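Local atomic coordinates of Thiol:disulfide interchange protein DsbA (Neisseria meningitidis MC58, PDB entry 3HZ8), a protein that probably acts as a thioredoxin-family thiol-disulfide oxidoreductase of the periplasm, introducing disulfide bonds into other proteins. Residues Q20-A23 with G24-E27. The protein carries 1 engineered substitution. Sequence-based numbering, arbitrary orientation.
Sequences QQQA and GKVE
A type II beta turn from Gln-22 to Lys-25 leads the chain into strand 26-32, and the side chain of Gln-20 spans the loop, bonding to the backbone of Lys-25 and Glu-27. Gln-20 NE2 gives a nearly straight bond (170°) to Lys-25 O at 2.9 Å, the acceptor lying almost in the plane of the amide, and a weak one to Gln-22 O. Gln-20 OE1 accepts from Glu-27 N at 3.1 Å, the donor standing above the carbonyl plane. One amide thus serves both backbone polarities and is fixed in its rotation. Gln-20 and Glu-27 run past each other in opposite directions, with Gln-20 CD 3.5 Å from Glu-27 CB. With CG anti to the backbone N (chi1 -177°) and an extended chain, Glu-27 reaches back to Gln-21: Gln-21 N donates to Glu-27 OE1 at 2.9 Å, on the syn side of the carboxylate. In this thioredoxin-fold sheet, strand 26-32 pairs in parallel with strand 57-63, which supplies Arg-60 as salt-bridge partner of Glu-27 OE2 and Tyr-58, whose OH bonds to Gln-22 N. Gly-24, at the third position of the turn, has the positive phi (72°) usual there. Across the turn's ends Lys-25 NZ bonds to Gln-22 OE1 at 2.9 Å, and a water accepts from Gln-22 NE2 and, weakly, from Lys-25 NZ.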
ATOM      1  N   GLN A  20       6.054   4.226  11.865  1.00 10.59           N
ATOM      2  CA  GLN A  20       4.625   4.234  11.573  1.00 11.60           C
ATOM      3  C   GLN A  20       4.134   5.659  11.399  1.00 11.79           C
ATOM      4  O   GLN A  20       4.673   6.581  12.018  1.00 12.72           O
ATOM      5  CB  GLN A  20       3.843   3.604  12.719  1.00 12.05           C
ATOM      6  CG  GLN A  20       4.062   2.113  12.896  1.00 13.34           C
ATOM      7  CD  GLN A  20       2.946   1.465  13.708  1.00 15.04           C
ATOM      8  OE1 GLN A  20       2.789   0.250  13.705  1.00 13.37           O
ATOM      9  NE2 GLN A  20       2.149   2.288  14.394  1.00 16.18           N
ATOM     10  N   GLN A  21       3.118   5.842  10.564  1.00 11.48           N
ATOM     11  CA  GLN A  21       2.504   7.166  10.421  1.00 12.34           C
ATOM     12  C   GLN A  21       1.800   7.620  11.695  1.00 13.31           C
ATOM     13  O   GLN A  21       1.879   8.798  12.049  1.00 13.21           O
ATOM     14  CB  GLN A  21       1.532   7.185   9.260  1.00 11.42           C
ATOM     15  CG  GLN A  21       2.175   6.978   7.909  1.00 11.10           C
ATOM     16  CD  GLN A  21       1.155   6.904   6.802  1.00 10.38           C
ATOM     17  OE1 GLN A  21      -0.004   6.542   7.037  1.00 11.85           O
ATOM     18  NE2 GLN A  21       1.571   7.266   5.583  1.00 10.92           N
ATOM     19  N   GLN A  22       1.098   6.694  12.362  1.00 14.23           N
ATOM     20  CA  GLN A  22       0.358   6.994  13.596  1.00 15.79           C
ATOM     21  C   GLN A  22       0.899   6.208  14.791  1.00 17.23           C
ATOM     22  O   GLN A  22       0.862   4.982  14.800  1.00 17.67           O
ATOM     23  CB  GLN A  22      -1.138   6.714  13.404  1.00 15.14           C
ATOM     24  CG  GLN A  22      -1.764   7.483  12.244  1.00 15.19           C
ATOM     25  CD  GLN A  22      -3.226   7.188  12.070  1.00 16.13           C
ATOM     26  OE1 GLN A  22      -3.996   7.216  13.032  1.00 19.18           O
ATOM     27  NE2 GLN A  22      -3.630   6.907  10.838  1.00 14.53           N
ATOM     28  N   ALA A  23       1.365   6.933  15.809  1.00 18.91           N
ATOM     29  CA  ALA A  23       1.793   6.347  17.083  1.00 19.94           C
ATOM     30  C   ALA A  23       0.627   5.743  17.852  1.00 20.46           C
ATOM     31  O   ALA A  23      -0.504   6.213  17.743  1.00 21.58           O
ATOM     32  CB  ALA A  23       2.489   7.400  17.939  1.00 20.23           C
ATOM     33  N   GLY A  24       0.909   4.697  18.628  1.00 20.90           N
ATOM     34  CA  GLY A  24      -0.094   4.066  19.486  1.00 20.75           C
ATOM     35  C   GLY A  24      -1.143   3.268  18.736  1.00 20.21           C
ATOM     36  O   GLY A  24      -2.101   2.770  19.334  1.00 21.50           O
ATOM     37  N   LYS A  25      -0.977   3.156  17.419  1.00 19.29           N
ATOM     38  CA  LYS A  25      -1.836   2.306  16.610  1.00 17.36           C
ATOM     39  C   LYS A  25      -1.018   1.161  16.014  1.00 15.80           C
ATOM     40  O   LYS A  25       0.204   1.127  16.152  1.00 15.28           O
ATOM     41  CB  LYS A  25      -2.541   3.113  15.526  1.00 17.71           C
ATOM     42  CG  LYS A  25      -3.753   3.908  16.029  1.00 19.58           C
ATOM     43  CD  LYS A  25      -4.721   4.181  14.883  1.00 21.13           C
ATOM     44  CE  LYS A  25      -5.726   5.271  15.208  1.00 22.29           C
ATOM     45  NZ  LYS A  25      -6.337   5.761  13.934  1.00 24.19           N
ATOM     46  N   VAL A  26      -1.709   0.213  15.396  1.00 14.15           N
ATOM     47  CA  VAL A  26      -1.063  -0.915  14.723  1.00 13.15           C
ATOM     48  C   VAL A  26      -1.178  -0.705  13.217  1.00 11.06           C
ATOM     49  O   VAL A  26      -2.257  -0.829  12.633  1.00 11.52           O
ATOM     50  CB  VAL A  26      -1.702  -2.270  15.100  1.00 13.88           C
ATOM     51  CG1 VAL A  26      -1.002  -3.407  14.380  1.00 15.06           C
ATOM     52  CG2 VAL A  26      -1.659  -2.496  16.613  1.00 15.00           C
ATOM     53  N   GLU A  27      -0.052  -0.378  12.595  1.00  9.69           N
ATOM     54  CA  GLU A  27      -0.014  -0.120  11.158  1.00  8.69           C
ATOM     55  C   GLU A  27       0.156  -1.417  10.368  1.00  8.13           C
ATOM     56  O   GLU A  27       0.962  -2.263  10.740  1.00  8.69           O
ATOM     57  CB  GLU A  27       1.157   0.805  10.831  1.00  9.28           C
ATOM     58  CG  GLU A  27       1.251   1.194   9.375  1.00  8.56           C
ATOM     59  CD  GLU A  27       2.341   2.205   9.129  1.00  8.92           C
ATOM     60  OE1 GLU A  27       2.113   3.392   9.421  1.00  9.83           O
ATOM     61  OE2 GLU A  27       3.416   1.819   8.644  1.00 10.22           O
TER
HETATM   62  O   HOH W   1      -6.318   5.809  10.709  1.00 17.50           O